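PDB 6EO5: PpBBE-like 1 D396N from Physcomitrella patens subsp. patens, which is a variant of a moss flavoenzyme that oxidises cellobiose, a berberine bridge enzyme homologue of the VAO family with bicovalently attached FAD. Local coordinates for residues A397-S400 with N401-N404; V406-T409 with S410-T413; T413-W416 with K417-T421; M436-S439 with A440-S444. All coordinates share one frame; numbering follows the deposited sequence.

Contact 1: A397-S400 with N401-N404; sequences ASWS and NDNN
Trp-399 and Ser-400 lead strand 391-398 out of its sheet and against an Asx turn begun by Asn-401, the link into helix 405-420. Ala-397 and Ser-398 still belong to the strand: the methyl of Ala-397 is small enough for Ile-412 of the helix to rest on it, and Ser-398 OG is hydrogen-bonded to Asn-329 ND2. Trp-399 is buried and lies against the turn. With chi1 at 57° its CG stands between the backbone N and the carbonyl carbon, a setting that swings the indole toward residues 401-404. CD1 comes obliquely to Asn-401 O, 3.3 Å away, while Asp-402 OD1 lies in the ring plane at the NE1 edge, 3.9 Å from NE1 and longer than a normal hydrogen bond. The carboxylate is turned 79° from the indole. Asn-404 C lies over one ring face. Trp-399 CB meets Asn-404 CB at 4.1 Å. Asparagine suits the start of the turn because its side-chain carbonyl sits close enough to the backbone for Asn-401 OD1 to accept from Asn-403 N at 2.9 Å, nearly straight but from above the carbonyl plane. Asn-401 O in turn accepts from Asn-404 N at 3.0 Å. Ser-400, small and polar, suits the exposed bend; its N donates to a water 2.9 Å away, and that water donates to Asn-404 OD1 at 3.0 Å.

Contact 2: V406-T409 with S410-T413; sequences VTQT and SYIT
Val-406 to Thr-409 offer their carbonyls to the N-H groups of Ser-410 to Thr-413 in regular i to i+4 order, an alpha-helical ladder within helix 405-420. A typical rung runs from Tyr-411 N to Thr-407 O, 2.9 Å. Added to this ladder are two hydroxyls that turn back along the helix, as serine and threonine often do. Thr-413 has OG1 beside its backbone N (chi1 -65°), which aims the hydroxyl at the preceding turn: OG1 donates to Thr-409 O at 2.9 Å, while Thr-413 N reaches that same oxygen at 3.1 Å from the opposite face of the carbonyl plane. Replacing Thr-413 by a valine would probably leave Thr-409 O gripped by the backbone N-H alone, with its other face deprived of a donor. Ser-410 OG makes only a weak version of this bond, to Val-406 O at 3.4 Å. Thr-409 itself repeats the pattern one turn earlier, its OG1 hydrogen-bonded to Ala-405 O. Ile-412 and Tyr-411 are buried against the sheet. Ile-412 branches over strands 331-338, 361-367 and 391-398, with CG2 3.6 Å from Thr-409 O. Gln-408 NE2 is a polar tie, hydrogen-bonded to Ser-398 O and Ser-359 O. Tyr-411 sends its ring away from the helix axis into the protein, where OH is hydrogen-bonded to Met-355 O; near its base, CB lies 3.2 Å from Thr-407 O.

Contact 3: T413-W416 with K417-T421; sequences TRYW and KVVRT
Trp-416 and Arg-420 both carry CG anti to the backbone N, at chi1 -171° and 170°, a setting that carries the two side chains off alpha-helix 405-420 in the same direction, alongside each other and one turn apart. A bend at chi2 then lays the arginine chain along the indole. Its methylenes do the touching: CB makes a CH-pi contact over the face of the six-membered ring, 4.1 Å from the centroid, and CD comes to 3.6 Å from CH2. The guanidinium does not stack; its plane stands 81° from the indole, with CH2 at its edge. Arginine suits this exposed place because its long aliphatic stem can cover an aromatic surface while the charge stays outward. Trp-416 also joins the helix to strand 331-338, where NE1 is hydrogen-bonded to Ser-335 O and Lys-334 makes a cation-pi contact with the ring. With an alanine in place of Trp-416, the Arg-420 stem would probably lose the ring face it lies on, and Ser-335 O its indole donor. On the buried side Tyr-415 and Val-419 form a second i to i+4 pair. Val-419 CG2 sits over the phenol face, 3.7 Å from CE1, in another CH-pi contact, and the flat ring and branched residue together fill the space toward Met-395, Ile-393 and Phe-363. Beneath them Val-419 N donates to Tyr-415 O at 3.0 Å. Lys-417 extends outward beside Thr-413, with its CG 3.4 Å from Thr-413 O and its CE 4.0 Å from Thr-413 CG2.

Contact 4: M436-S439 with A440-S444; sequences MPLS and AYYGS
Met-436, just ahead of the short helix 438-442, folds back on Ala-440 and Tyr-441, and these three buried residues, joined by several apolar contacts, form the closely packed part. Bends at both chi2 (-54°) and chi3 (-64°) curl the thioether round until CE lies 3.3 Å from Ala-440 CB; a flexible methionine can do this, and alanine offers it only a methyl to meet. Nearer the backbone, Met-436 crosses Tyr-441 at about a right angle, with CB 3.6 Å from CE2 and CG 3.5 Å from OH, so that aliphatic carbons rather than sulfur meet the phenol. Beyond it the Tyr-441 ring packs on Ala-427, Gln-429 and Asp-433. The other side is looser. Pro-437, exposed, brings CG no nearer than 4.3 Å to Ala-440 CB, and Leu-438 runs beside Tyr-442 with CD2 4.2 Å from CE2. Ser-439, small and polar, suits its exposed position. Tyr-442 is buried by other means: Tyr-441 CB sits over the centre of its ring, and Ile-468 also touches it. Its side chain lies about 9 Å from the bound FAD. Leu-438 O accepts from both Tyr-441 N and Tyr-442 N, the first from above the carbonyl plane. Gly-443, the first residue to leave helical phi/psi, has positive phi (47°), which a residue without a side chain adopts easily; its N donates to Ser-439 O at 3.0 Å. Between the two segments the side chains meet through apolar contacts and the hydrogen bonds are all backbone, so this contact depends on burial and helix bonding rather than on charge.

The four contacts follow one another along the chain. Contact 1 is the strand-to-helix connection by which strand 391-398 leaves a seven-stranded antiparallel sheet; contacts 2 and 3 are successive turns of helix 405-420, which returns across that sheet, and they share Thr-413. Neighbouring centres are about 10 Å apart from contact 1 to 2 and about 11 Å from 2 to 3. Gln-408 packs against Trp-399, fastening helix start to strand end. Contact 4 lies on the next helix. Its centre is about 29 Å from that of contact 1, yet it touches contact 3 where Trp-416 CZ2 meets Met-436 CE at 3.7 Å. The helix on this sheet thus packs against residues of the berberine-like region.

Contact 1: A397-S400 with N401-N404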
loop_
_atom_site.group_PDB
_atom_site.type_symbol
_atom_site.label_atom_id
_atom_site.label_comp_id
_atom_site.label_asym_id
_atom_site.label_seq_id
_atom_site.Cartn_x
_atom_site.Cartn_y
_atom_site.Cartn_z
ATOM N N ALA A 397 0.921 13.807 8.484
ATOM C CA ALA A 397 1.237 14.704 9.598
ATOM C C ALA A 397 1.333 13.894 10.882
ATOM O O ALA A 397 0.402 13.159 11.224
ATOM C CB ALA A 397 0.192 15.806 9.759
ATOM N N SER A 398 2.448 14.043 11.595
ATOM C CA SER A 398 2.784 13.200 12.734
ATOM C C SER A 398 2.825 14.015 14.017
ATOM O O SER A 398 2.927 15.247 14.001
ATOM C CB SER A 398 4.141 12.510 12.538
ATOM O OG SER A 398 4.161 11.735 11.354
ATOM N N TRP A 399 2.739 13.303 15.141
ATOM C CA TRP A 399 2.942 13.910 16.446
ATOM C C TRP A 399 3.432 12.852 17.418
ATOM O O TRP A 399 3.228 11.655 17.216
ATOM C CB TRP A 399 1.674 14.590 16.978
ATOM C CG TRP A 399 0.430 13.732 17.117
ATOM C CD1 TRP A 399 -0.035 13.131 18.260
ATOM C CD2 TRP A 399 -0.535 13.436 16.091
ATOM N NE1 TRP A 399 -1.219 12.473 18.004
ATOM C CE2 TRP A 399 -1.547 12.646 16.683
ATOM C CE3 TRP A 399 -0.641 13.763 14.735
ATOM C CZ2 TRP A 399 -2.648 12.175 15.960
ATOM C CZ3 TRP A 399 -1.734 13.297 14.022
ATOM C CH2 TRP A 399 -2.724 12.509 14.636
ATOM N N SER A 400 4.092 13.320 18.476
ATOM C CA SER A 400 4.569 12.482 19.562
ATOM C C SER A 400 3.903 12.809 20.889
ATOM O O SER A 400 4.183 12.143 21.890
ATOM C CB SER A 400 6.077 12.652 19.731
ATOM O OG SER A 400 6.308 13.876 20.410
ATOM N N ASN A 401 3.067 13.838 20.927
ATOM C CA ASN A 401 2.325 14.246 22.107
ATOM C C ASN A 401 0.904 14.531 21.649
ATOM O O ASN A 401 0.711 15.294 20.697
ATOM C CB ASN A 401 2.970 15.489 22.742
ATOM C CG ASN A 401 2.242 15.983 23.988
ATOM O OD1 ASN A 401 1.076 15.673 24.225
ATOM N ND2 ASN A 401 2.937 16.786 24.784
ATOM N N ASP A 402 -0.083 13.931 22.328
ATOM C CA ASP A 402 -1.481 14.060 21.911
ATOM C C ASP A 402 -1.986 15.491 21.954
ATOM O O ASP A 402 -2.997 15.790 21.314
ATOM C CB ASP A 402 -2.372 13.186 22.779
ATOM C CG ASP A 402 -1.956 11.741 22.745
ATOM O OD1 ASP A 402 -1.512 11.273 21.664
ATOM O OD2 ASP A 402 -2.056 11.077 23.800
ATOM N N ASN A 403 -1.316 16.374 22.698
ATOM C CA ASN A 403 -1.635 17.797 22.654
ATOM C C ASN A 403 -1.709 18.322 21.227
ATOM O O ASN A 403 -2.553 19.168 20.909
ATOM C CB ASN A 403 -0.587 18.588 23.433
ATOM C CG ASN A 403 -0.656 18.334 24.915
ATOM O OD1 ASN A 403 -1.745 18.229 25.491
ATOM N ND2 ASN A 403 0.507 18.236 25.553
ATOM N N ASN A 404 -0.832 17.834 20.351
ATOM C CA ASN A 404 -0.772 18.339 18.990
ATOM C C ASN A 404 -1.642 17.568 18.019
ATOM O O ASN A 404 -1.644 17.908 16.835
ATOM C CB ASN A 404 0.659 18.317 18.483
ATOM C CG ASN A 404 1.599 19.002 19.415
ATOM O OD1 ASN A 404 2.658 18.468 19.748
ATOM N ND2 ASN A 404 1.220 20.192 19.860
HETATM O O HOH W 1 4.367 16.146 18.770
#

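Contact 2: V406-T409 with S410-T413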
loop_
_atom_site.group_PDB
_atom_site.type_symbol
_atom_site.label_atom_id
_atom_site.label_comp_id
_atom_site.label_asym_id
_atom_site.label_seq_id
_atom_site.Cartn_x
_atom_site.Cartn_y
_atom_site.Cartn_z
ATOM N N VAL A 406 -4.890 17.481 17.481
ATOM C CA VAL A 406 -5.917 18.262 16.797
ATOM C C VAL A 406 -5.290 19.255 15.818
ATOM O O VAL A 406 -5.796 19.450 14.704
ATOM C CB VAL A 406 -6.829 18.955 17.824
ATOM C CG1 VAL A 406 -7.804 19.868 17.121
ATOM C CG2 VAL A 406 -7.577 17.917 18.611
ATOM N N THR A 407 -4.185 19.898 16.204
ATOM C CA THR A 407 -3.567 20.863 15.300
ATOM C C THR A 407 -2.936 20.172 14.087
ATOM O O THR A 407 -2.969 20.714 12.975
ATOM C CB THR A 407 -2.532 21.705 16.043
ATOM O OG1 THR A 407 -1.606 20.841 16.688
ATOM C CG2 THR A 407 -3.189 22.556 17.086
ATOM N N GLN A 408 -2.377 18.969 14.276
ATOM C CA GLN A 408 -1.778 18.234 13.163
ATOM C C GLN A 408 -2.843 17.668 12.236
ATOM O O GLN A 408 -2.649 17.622 11.013
ATOM C CB GLN A 408 -0.894 17.105 13.682
ATOM C CG GLN A 408 0.382 17.562 14.305
ATOM C CD GLN A 408 1.266 18.299 13.328
ATOM O OE1 GLN A 408 1.076 19.491 13.084
ATOM N NE2 GLN A 408 2.246 17.592 12.757
ATOM N N THR A 409 -3.967 17.215 12.805
ATOM C CA THR A 409 -5.063 16.698 11.992
ATOM C C THR A 409 -5.721 17.812 11.193
ATOM O O THR A 409 -6.074 17.623 10.024
ATOM C CB THR A 409 -6.086 15.989 12.885
ATOM O OG1 THR A 409 -5.461 14.873 13.527
ATOM C CG2 THR A 409 -7.253 15.487 12.077
ATOM N N SER A 410 -5.901 18.981 11.813
ATOM C CA SER A 410 -6.454 20.124 11.097
ATOM C C SER A 410 -5.495 20.615 10.027
ATOM O O SER A 410 -5.921 21.002 8.936
ATOM C CB SER A 410 -6.767 21.242 12.080
ATOM O OG SER A 410 -8.015 20.989 12.685
ATOM N N TYR A 411 -4.196 20.610 10.330
ATOM C CA TYR A 411 -3.193 21.052 9.370
ATOM C C TYR A 411 -3.242 20.218 8.096
ATOM O O TYR A 411 -3.323 20.762 6.991
ATOM C CB TYR A 411 -1.818 20.992 10.023
ATOM C CG TYR A 411 -0.657 21.030 9.073
ATOM C CD1 TYR A 411 -0.356 22.181 8.354
ATOM C CD2 TYR A 411 0.171 19.922 8.921
ATOM C CE1 TYR A 411 0.723 22.219 7.493
ATOM C CE2 TYR A 411 1.254 19.948 8.068
ATOM C CZ TYR A 411 1.522 21.099 7.355
ATOM O OH TYR A 411 2.594 21.128 6.505
ATOM N N ILE A 412 -3.242 18.891 8.229
ATOM C CA ILE A 412 -3.180 18.062 7.031
ATOM C C ILE A 412 -4.519 18.034 6.297
ATOM O O ILE A 412 -4.558 17.764 5.086
ATOM C CB ILE A 412 -2.685 16.642 7.379
ATOM C CG1 ILE A 412 -2.047 16.003 6.154
ATOM C CG2 ILE A 412 -3.811 15.779 7.919
ATOM C CD1 ILE A 412 -0.639 16.503 5.861
ATOM N N THR A 413 -5.617 18.334 6.990
ATOM C CA THR A 413 -6.913 18.403 6.323
ATOM C C THR A 413 -7.099 19.731 5.590
ATOM O O THR A 413 -7.666 19.761 4.488
ATOM C CB THR A 413 -8.026 18.180 7.343
ATOM O OG1 THR A 413 -7.910 16.844 7.851
ATOM C CG2 THR A 413 -9.392 18.373 6.710
#

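Contact 3: T413-W416 with K417-T421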
loop_
_atom_site.group_PDB
_atom_site.type_symbol
_atom_site.label_atom_id
_atom_site.label_comp_id
_atom_site.label_asym_id
_atom_site.label_seq_id
_atom_site.Cartn_x
_atom_site.Cartn_y
_atom_site.Cartn_z
ATOM N N THR A 413 -5.617 18.334 6.990
ATOM C CA THR A 413 -6.913 18.403 6.323
ATOM C C THR A 413 -7.099 19.731 5.590
ATOM O O THR A 413 -7.666 19.761 4.488
ATOM C CB THR A 413 -8.026 18.180 7.343
ATOM O OG1 THR A 413 -7.910 16.844 7.851
ATOM C CG2 THR A 413 -9.392 18.373 6.710
ATOM N N ARG A 414 -6.635 20.834 6.182
ATOM C CA ARG A 414 -6.547 22.090 5.445
ATOM C C ARG A 414 -5.738 21.909 4.169
ATOM O O ARG A 414 -6.141 22.362 3.089
ATOM C CB ARG A 414 -5.898 23.163 6.312
ATOM C CG ARG A 414 -6.770 23.785 7.352
ATOM C CD ARG A 414 -5.991 24.895 8.024
ATOM N NE ARG A 414 -5.012 24.415 9.005
ATOM C CZ ARG A 414 -5.195 24.474 10.328
ATOM N NH1 ARG A 414 -6.327 25.008 10.819
ATOM N NH2 ARG A 414 -4.249 24.010 11.160
ATOM N N TYR A 415 -4.576 21.253 4.284
ATOM C CA TYR A 415 -3.710 21.040 3.134
ATOM C C TYR A 415 -4.438 20.278 2.038
ATOM O O TYR A 415 -4.389 20.661 0.861
ATOM C CB TYR A 415 -2.452 20.295 3.577
ATOM C CG TYR A 415 -1.490 19.922 2.450
ATOM C CD1 TYR A 415 -1.706 18.792 1.654
ATOM C CD2 TYR A 415 -0.359 20.683 2.200
ATOM C CE1 TYR A 415 -0.830 18.452 0.630
ATOM C CE2 TYR A 415 0.522 20.347 1.187
ATOM C CZ TYR A 415 0.286 19.238 0.408
ATOM O OH TYR A 415 1.171 18.914 -0.584
ATOM N N TRP A 416 -5.117 19.185 2.406
ATOM C CA TRP A 416 -5.862 18.416 1.413
ATOM C C TRP A 416 -6.897 19.283 0.709
ATOM O O TRP A 416 -7.107 19.150 -0.501
ATOM C CB TRP A 416 -6.539 17.212 2.066
ATOM C CG TRP A 416 -7.155 16.264 1.073
ATOM C CD1 TRP A 416 -6.587 15.128 0.570
ATOM C CD2 TRP A 416 -8.449 16.377 0.446
ATOM N NE1 TRP A 416 -7.441 14.530 -0.328
ATOM C CE2 TRP A 416 -8.592 15.271 -0.419
ATOM C CE3 TRP A 416 -9.497 17.304 0.538
ATOM C CZ2 TRP A 416 -9.739 15.064 -1.191
ATOM C CZ3 TRP A 416 -10.637 17.096 -0.229
ATOM C CH2 TRP A 416 -10.744 15.986 -1.088
ATOM N N LYS A 417 -7.548 20.190 1.446
ATOM C CA LYS A 417 -8.580 21.012 0.830
ATOM C C LYS A 417 -7.986 22.067 -0.097
ATOM O O LYS A 417 -8.616 22.422 -1.102
ATOM C CB LYS A 417 -9.450 21.658 1.907
ATOM C CG LYS A 417 -10.387 20.670 2.587
ATOM C CD LYS A 417 -11.245 21.355 3.630
ATOM C CE LYS A 417 -12.022 20.340 4.442
ATOM N NZ LYS A 417 -12.880 21.001 5.468
ATOM N N VAL A 418 -6.787 22.575 0.215
ATOM C CA VAL A 418 -6.106 23.495 -0.696
ATOM C C VAL A 418 -5.779 22.791 -2.007
ATOM O O VAL A 418 -6.127 23.269 -3.092
ATOM C CB VAL A 418 -4.839 24.077 -0.042
ATOM C CG1 VAL A 418 -4.034 24.873 -1.060
ATOM C CG2 VAL A 418 -5.199 24.948 1.148
ATOM N N VAL A 419 -5.111 21.637 -1.929
ATOM C CA VAL A 419 -4.750 20.934 -3.156
ATOM C C VAL A 419 -6.002 20.545 -3.939
ATOM O O VAL A 419 -6.008 20.582 -5.176
ATOM C CB VAL A 419 -3.869 19.702 -2.850
ATOM C CG1 VAL A 419 -3.599 18.901 -4.144
ATOM C CG2 VAL A 419 -2.567 20.135 -2.181
ATOM N N ARG A 420 -7.082 20.180 -3.232
ATOM C CA ARG A 420 -8.307 19.704 -3.884
ATOM C C ARG A 420 -8.813 20.681 -4.942
ATOM O O ARG A 420 -9.326 20.265 -5.990
ATOM C CB ARG A 420 -9.395 19.467 -2.836
ATOM C CG ARG A 420 -10.779 19.191 -3.418
ATOM C CD ARG A 420 -10.747 17.871 -4.129
ATOM N NE ARG A 420 -12.028 17.494 -4.708
ATOM C CZ ARG A 420 -12.349 17.656 -5.989
ATOM N NH1 ARG A 420 -11.494 18.221 -6.829
ATOM N NH2 ARG A 420 -13.532 17.250 -6.431
ATOM N N THR A 421 -8.673 21.985 -4.676
ATOM C CA THR A 421 -9.063 23.019 -5.629
ATOM C C THR A 421 -8.368 22.848 -6.978
ATOM O O THR A 421 -8.936 23.204 -8.017
ATOM C CB THR A 421 -8.744 24.396 -5.037
ATOM O OG1 THR A 421 -9.620 24.656 -3.934
ATOM C CG2 THR A 421 -8.891 25.496 -6.073
#

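Contact 4: M436-S439 with A440-S444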
loop_
_atom_site.group_PDB
_atom_site.type_symbol
_atom_site.label_atom_id
_atom_site.label_comp_id
_atom_site.label_asym_id
_atom_site.label_seq_id
_atom_site.Cartn_x
_atom_site.Cartn_y
_atom_site.Cartn_z
ATOM N N MET A 436 -12.526 10.170 3.621
ATOM C CA MET A 436 -12.819 10.128 2.194
ATOM C C MET A 436 -14.130 9.380 1.968
ATOM O O MET A 436 -14.344 8.323 2.569
ATOM C CB MET A 436 -11.697 9.446 1.415
ATOM C CG MET A 436 -10.370 10.197 1.356
ATOM S SD MET A 436 -10.555 11.875 0.733
ATOM C CE MET A 436 -11.102 11.636 -0.932
ATOM N N PRO A 437 -15.038 9.905 1.150
ATOM C CA PRO A 437 -16.169 9.090 0.704
ATOM C C PRO A 437 -15.675 7.961 -0.197
ATOM O O PRO A 437 -14.721 8.130 -0.959
ATOM C CB PRO A 437 -17.027 10.089 -0.074
ATOM C CG PRO A 437 -16.056 11.037 -0.624
ATOM C CD PRO A 437 -15.010 11.208 0.462
ATOM N N LEU A 438 -16.354 6.812 -0.124
ATOM C CA LEU A 438 -15.960 5.652 -0.913
ATOM C C LEU A 438 -15.938 5.938 -2.414
ATOM O O LEU A 438 -15.138 5.335 -3.137
ATOM C CB LEU A 438 -16.885 4.475 -0.615
ATOM C CG LEU A 438 -16.701 3.750 0.723
ATOM C CD1 LEU A 438 -17.497 2.457 0.733
ATOM C CD2 LEU A 438 -15.231 3.464 1.035
ATOM N N SER A 439 -16.786 6.846 -2.905
ATOM C CA SER A 439 -16.753 7.200 -4.319
ATOM C C SER A 439 -15.392 7.734 -4.737
ATOM O O SER A 439 -15.029 7.634 -5.919
ATOM C CB SER A 439 -17.824 8.240 -4.642
ATOM O OG SER A 439 -17.697 9.391 -3.816
ATOM N N ALA A 440 -14.633 8.300 -3.794
ATOM C CA ALA A 440 -13.305 8.791 -4.137
ATOM C C ALA A 440 -12.337 7.643 -4.405
ATOM O O ALA A 440 -11.386 7.803 -5.185
ATOM C CB ALA A 440 -12.776 9.689 -3.028
ATOM N N TYR A 441 -12.559 6.486 -3.780
ATOM C CA TYR A 441 -11.677 5.346 -3.994
ATOM C C TYR A 441 -12.155 4.449 -5.125
ATOM O O TYR A 441 -11.336 3.901 -5.866
ATOM C CB TYR A 441 -11.551 4.514 -2.718
ATOM C CG TYR A 441 -10.827 5.205 -1.586
ATOM C CD1 TYR A 441 -9.518 5.651 -1.739
ATOM C CD2 TYR A 441 -11.450 5.403 -0.358
ATOM C CE1 TYR A 441 -8.854 6.276 -0.696
ATOM C CE2 TYR A 441 -10.794 6.022 0.684
ATOM C CZ TYR A 441 -9.495 6.454 0.513
ATOM O OH TYR A 441 -8.838 7.070 1.558
ATOM N N TYR A 442 -13.464 4.308 -5.297
ATOM C CA TYR A 442 -14.001 3.263 -6.146
ATOM C C TYR A 442 -14.828 3.772 -7.323
ATOM O O TYR A 442 -14.976 3.030 -8.300
ATOM C CB TYR A 442 -14.822 2.286 -5.283
ATOM C CG TYR A 442 -13.976 1.612 -4.209
ATOM C CD1 TYR A 442 -12.769 0.977 -4.536
ATOM C CD2 TYR A 442 -14.359 1.623 -2.877
ATOM C CE1 TYR A 442 -11.978 0.357 -3.555
ATOM C CE2 TYR A 442 -13.577 1.013 -1.893
ATOM C CZ TYR A 442 -12.388 0.388 -2.238
ATOM O OH TYR A 442 -11.618 -0.211 -1.265
ATOM N N GLY A 443 -15.358 4.998 -7.263
ATOM C CA GLY A 443 -15.968 5.636 -8.429
ATOM C C GLY A 443 -16.939 4.764 -9.219
ATOM O O GLY A 443 -17.898 4.207 -8.668
ATOM N N SER A 444 -16.684 4.636 -10.534
ATOM C CA SER A 444 -17.600 3.936 -11.447
ATOM C C SER A 444 -17.745 2.454 -11.140
ATOM O O SER A 444 -18.665 1.822 -11.665
ATOM C CB SER A 444 -17.146 4.037 -12.909
ATOM O OG SER A 444 -17.020 5.372 -13.364
#